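Local structure of 3-oxoacyl-[acyl-carrier-protein] synthase, mitochondrial (Arabidopsis thaliana, 2IX4) at residues 99-103 with 104-108; 140-143 with 144-147. The protein catalyses the condensation step of mitochondrial fatty acid synthesis, adding two carbons from malonyl-ACP to a growing acyl chain. All coordinates share one frame; numbering follows the deposited sequence.

How the contacts relate
Both contacts are local turns in the ketosynthase fold, and they follow one another along the chain without touching: their centres lie 40 Å apart and their nearest atoms about 26 Å. Contact 1 ends helix 87-102 against strand 251-259 of the central sheet, with its centre about 22 Å from that of the chain. Contact 2 lies farther out, about 34 Å from the chain centre, in the loop between helices 127-138 and 149-153, where the second subunit packs against it. Neither holds a residue of the hexanoic acid pocket or of the potassium site. Contact 2 has a bound hexanoic acid about 14 Å from the side chain of Leu145.

Contact 1 (99-103 with 104-108); sequences ALRDA and EWLPT
Leu100 and Trp105 meet through backbone and side chain alike. Among the polar links, the Trp105 N-H reaches Leu100 O over 2.8 Å and is nearly straight at 168°. A second bond, from Glu104 N to Arg101 O, is weak at 3.1 Å and bent to 144°. The closest side-chain approach of Leu100 brings CD2 to 3.3 Å from Trp105 O, a buried oxygen with no polar partner in the model. Leu100 CD2 also lies in the plane of the indole, at its edge, 4.0 Å from Trp105 CD1, while Leu100 CB approaches Leu106 CD2. Trp105 holds CG anti to its own N (chi1 -169°), which carries the ring away from the helix end to NE1's hydrogen-bond partner, Thr116. At the outer side, Leu106 CD1 lies over one face of the Arg101 guanidinium, offset toward its rim, 3.8 Å from NH1; a salt bridge from NE to Asp97 ties that guanidinium back to the helix. Ala103 CB rests 4.2 Å from Trp105 CB and also touches Val256 of strand 251-259. With Glu104 at positive phi as the C-prime residue, the two backbone bonds define a Schellman motif ending helix 87-102.

Contact 2 (140-143 with 144-147); sequences KRLR and RLSP
Leu142 and Leu145 form the tightly packed side of this turn. The Leu145 N-H binds Leu142 O at 3.0 Å with an N-H...O angle of 158°, and Leu145 CB lies 3.2 Å from the same oxygen. Both leucines are buried, and the cover comes from two directions. The side chain of Leu145 packs on Ala133 and Leu136 of helix 127-138, and the second subunit contributes as well: Leu142 packs on Thr53 and Leu145 on Gly217 of that chain, and Leu142 N is hydrogen-bonded to Tyr52 OH of the second subunit. Between the leucine branches themselves the approach is marginal, with Leu142 CD2 and Leu145 CD2 4.4 Å apart.

A second i to i+3 bond, from Arg144 N to Arg141 O at 3.2 Å, precedes the first by one residue. Two such bonds in succession make a short 3-10 turn, which follows the Schellman end of helix 127-138, where Lys140 has positive phi.

The arginine side is looser and more exposed. Arg144 CG comes within 3.5 Å of Arg141 O, but the chain then bends at chi2 (-77°) and again at chi3, and the guanidinium is carried off from the turn. Arg141 NH1 comes no nearer to the Arg144 side chain than 4.3 Å, at CG and obliquely, while the like-charged Arg141 NH1 and Arg144 NE stay 4.8 Å apart. Any repulsion there is probably eased by Glu139, which forms a salt bridge with Arg141 NH2. Arg143 extends its chain from CG to NE on the exposed side.

Contact 1 (99-103 with 104-108)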
loop_
_atom_site.group_PDB
_atom_site.type_symbol
_atom_site.label_atom_id
_atom_site.label_comp_id
_atom_site.label_asym_id
_atom_site.label_seq_id
_atom_site.Cartn_x
_atom_site.Cartn_y
_atom_site.Cartn_z
ATOM N N ALA A 99 -8.193 -20.363 -2.521
ATOM C CA ALA A 99 -8.876 -19.928 -1.301
ATOM C C ALA A 99 -10.396 -19.849 -1.467
ATOM O O ALA A 99 -11.142 -20.339 -0.620
ATOM C CB ALA A 99 -8.314 -18.589 -0.822
ATOM N N LEU A 100 -10.846 -19.241 -2.563
ATOM C CA LEU A 100 -12.279 -19.077 -2.830
ATOM C C LEU A 100 -12.998 -20.398 -3.093
ATOM O O LEU A 100 -14.145 -20.585 -2.669
ATOM C CB LEU A 100 -12.509 -18.094 -3.984
ATOM C CG LEU A 100 -12.236 -16.618 -3.659
ATOM C CD1 LEU A 100 -11.991 -15.827 -4.932
ATOM C CD2 LEU A 100 -13.378 -16.007 -2.847
ATOM N N ARG A 101 -12.327 -21.312 -3.789
ATOM C CA ARG A 101 -12.893 -22.639 -4.042
ATOM C C ARG A 101 -12.919 -23.476 -2.762
ATOM O O ARG A 101 -13.868 -24.223 -2.522
ATOM C CB ARG A 101 -12.150 -23.346 -5.176
ATOM C CG ARG A 101 -12.414 -22.694 -6.525
ATOM C CD ARG A 101 -11.752 -23.413 -7.682
ATOM N NE ARG A 101 -11.890 -22.634 -8.912
ATOM C CZ ARG A 101 -12.927 -22.703 -9.742
ATOM N NH1 ARG A 101 -13.938 -23.534 -9.506
ATOM N NH2 ARG A 101 -12.951 -21.940 -10.828
ATOM N N ASP A 102 -11.884 -23.314 -1.937
ATOM C CA ASP A 102 -11.828 -23.898 -0.593
ATOM C C ASP A 102 -12.997 -23.403 0.270
ATOM O O ASP A 102 -13.651 -24.195 0.955
ATOM C CB ASP A 102 -10.485 -23.559 0.064
ATOM C CG ASP A 102 -10.277 -24.257 1.401
ATOM O OD1 ASP A 102 -10.772 -25.388 1.590
ATOM O OD2 ASP A 102 -9.584 -23.671 2.259
ATOM N N ALA A 103 -13.256 -22.096 0.213
ATOM C CA ALA A 103 -14.361 -21.464 0.941
ATOM C C ALA A 103 -15.723 -21.700 0.286
ATOM O O ALA A 103 -16.761 -21.367 0.867
ATOM C CB ALA A 103 -14.102 -19.969 1.089
ATOM N N GLU A 104 -15.711 -22.277 -0.916
ATOM C CA GLU A 104 -16.914 -22.446 -1.737
ATOM C C GLU A 104 -17.641 -21.109 -1.913
ATOM O O GLU A 104 -18.869 -21.030 -1.828
ATOM C CB GLU A 104 -17.833 -23.540 -1.169
ATOM C CG GLU A 104 -17.154 -24.901 -1.052
ATOM C CD GLU A 104 -18.115 -26.045 -0.781
ATOM O OE1 GLU A 104 -19.300 -25.796 -0.462
ATOM O OE2 GLU A 104 -17.674 -27.210 -0.889
ATOM N N TRP A 105 -16.857 -20.060 -2.152
ATOM C CA TRP A 105 -17.388 -18.716 -2.325
ATOM C C TRP A 105 -17.130 -18.186 -3.732
ATOM O O TRP A 105 -16.146 -17.491 -3.983
ATOM C CB TRP A 105 -16.830 -17.751 -1.266
ATOM C CG TRP A 105 -17.556 -16.432 -1.244
ATOM C CD1 TRP A 105 -17.059 -15.211 -1.604
ATOM C CD2 TRP A 105 -18.922 -16.213 -0.862
ATOM N NE1 TRP A 105 -18.029 -14.243 -1.459
ATOM C CE2 TRP A 105 -19.180 -14.831 -1.006
ATOM C CE3 TRP A 105 -19.952 -17.050 -0.404
ATOM C CZ2 TRP A 105 -20.423 -14.264 -0.707
ATOM C CZ3 TRP A 105 -21.194 -16.486 -0.110
ATOM C CH2 TRP A 105 -21.415 -15.105 -0.262
ATOM N N LEU A 106 -18.028 -18.533 -4.645
ATOM C CA LEU A 106 -18.006 -18.005 -5.999
ATOM C C LEU A 106 -19.410 -17.492 -6.319
ATOM O O LEU A 106 -20.111 -18.077 -7.147
ATOM C CB LEU A 106 -17.563 -19.092 -6.993
ATOM C CG LEU A 106 -16.161 -19.691 -6.792
ATOM C CD1 LEU A 106 -16.025 -21.042 -7.491
ATOM C CD2 LEU A 106 -15.065 -18.729 -7.243
ATOM N N PRO A 107 -19.832 -16.396 -5.651
ATOM C CA PRO A 107 -21.223 -15.958 -5.772
ATOM C C PRO A 107 -21.583 -15.497 -7.182
ATOM O O PRO A 107 -20.752 -14.918 -7.884
ATOM C CB PRO A 107 -21.313 -14.789 -4.788
ATOM C CG PRO A 107 -19.925 -14.289 -4.655
ATOM C CD PRO A 107 -19.056 -15.503 -4.769
ATOM N N THR A 108 -22.817 -15.774 -7.584
ATOM C CA THR A 108 -23.336 -15.319 -8.865
ATOM C C THR A 108 -24.254 -14.111 -8.676
ATOM O O THR A 108 -24.450 -13.321 -9.601
ATOM C CB THR A 108 -24.115 -16.437 -9.578
ATOM O OG1 THR A 108 -25.135 -16.933 -8.704
ATOM C CG2 THR A 108 -23.187 -17.579 -9.959
#

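Contact 2 (140-143 with 144-147)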
loop_
_atom_site.group_PDB
_atom_site.type_symbol
_atom_site.label_atom_id
_atom_site.label_comp_id
_atom_site.label_asym_id
_atom_site.label_seq_id
_atom_site.Cartn_x
_atom_site.Cartn_y
_atom_site.Cartn_z
ATOM N N LYS A 140 17.869 4.034 -26.223
ATOM C CA LYS A 140 17.053 4.879 -27.102
ATOM C C LYS A 140 16.067 4.070 -27.949
ATOM O O LYS A 140 16.031 4.200 -29.175
ATOM C CB LYS A 140 17.919 5.803 -27.971
ATOM C CG LYS A 140 18.543 6.970 -27.217
ATOM C CD LYS A 140 19.957 6.673 -26.754
ATOM C CE LYS A 140 20.987 7.035 -27.820
ATOM N NZ LYS A 140 21.136 8.507 -27.974
ATOM N N ARG A 141 15.277 3.236 -27.278
ATOM C CA ARG A 141 14.289 2.386 -27.939
ATOM C C ARG A 141 12.912 2.511 -27.278
ATOM O O ARG A 141 12.219 1.511 -27.068
ATOM C CB ARG A 141 14.752 0.922 -27.943
ATOM C CG ARG A 141 15.986 0.639 -28.804
ATOM C CD ARG A 141 16.347 -0.848 -28.830
ATOM N NE ARG A 141 16.654 -1.380 -27.501
ATOM C CZ ARG A 141 15.884 -2.235 -26.829
ATOM N NH1 ARG A 141 14.746 -2.677 -27.354
ATOM N NH2 ARG A 141 16.255 -2.655 -25.625
ATOM N N LEU A 142 12.516 3.746 -26.969
ATOM C CA LEU A 142 11.290 4.004 -26.208
ATOM C C LEU A 142 9.993 3.692 -26.957
ATOM O O LEU A 142 8.949 3.524 -26.331
ATOM C CB LEU A 142 11.263 5.440 -25.677
ATOM C CG LEU A 142 11.812 5.678 -24.268
ATOM C CD1 LEU A 142 11.837 7.166 -23.957
ATOM C CD2 LEU A 142 11.006 4.923 -23.213
ATOM N N ARG A 143 10.066 3.616 -28.285
ATOM C CA ARG A 143 8.922 3.232 -29.121
ATOM C C ARG A 143 8.354 1.867 -28.715
ATOM O O ARG A 143 7.154 1.622 -28.854
ATOM C CB ARG A 143 9.332 3.213 -30.598
ATOM C CG ARG A 143 8.232 2.820 -31.577
ATOM C CD ARG A 143 8.816 2.229 -32.858
ATOM N NE ARG A 143 7.779 1.981 -33.860
ATOM C CZ ARG A 143 7.449 2.828 -34.833
ATOM N NH1 ARG A 143 8.080 3.991 -34.960
ATOM N NH2 ARG A 143 6.488 2.508 -35.688
ATOM N N ARG A 144 9.223 0.996 -28.206
ATOM C CA ARG A 144 8.839 -0.357 -27.791
ATOM C C ARG A 144 8.048 -0.391 -26.477
ATOM O O ARG A 144 7.435 -1.414 -26.156
ATOM C CB ARG A 144 10.076 -1.267 -27.669
ATOM C CG ARG A 144 11.023 -1.257 -28.867
ATOM C CD ARG A 144 10.503 -2.070 -30.052
ATOM N NE ARG A 144 10.824 -3.491 -29.927
ATOM C CZ ARG A 144 10.739 -4.381 -30.917
ATOM N NH1 ARG A 144 10.344 -4.013 -32.132
ATOM N NH2 ARG A 144 11.058 -5.650 -30.691
ATOM N N LEU A 145 8.063 0.712 -25.727
ATOM C CA LEU A 145 7.401 0.769 -24.414
ATOM C C LEU A 145 5.939 0.338 -24.493
ATOM O O LEU A 145 5.199 0.780 -25.371
ATOM C CB LEU A 145 7.519 2.163 -23.781
ATOM C CG LEU A 145 7.058 2.323 -22.325
ATOM C CD1 LEU A 145 7.964 1.568 -21.370
ATOM C CD2 LEU A 145 6.996 3.787 -21.939
ATOM N N SER A 146 5.547 -0.539 -23.573
ATOM C CA SER A 146 4.211 -1.127 -23.564
ATOM C C SER A 146 3.171 -0.179 -22.964
ATOM O O SER A 146 3.459 0.514 -21.984
ATOM C CB SER A 146 4.223 -2.447 -22.783
ATOM O OG SER A 146 2.931 -3.035 -22.738
ATOM N N PRO A 147 1.955 -0.152 -23.548
ATOM C CA PRO A 147 0.836 0.587 -22.954
ATOM C C PRO A 147 0.416 -0.008 -21.608
ATOM O O PRO A 147 -0.266 0.657 -20.822
ATOM C CB PRO A 147 -0.298 0.405 -23.975
ATOM C CG PRO A 147 0.360 -0.054 -25.232
ATOM C CD PRO A 147 1.566 -0.816 -24.807
#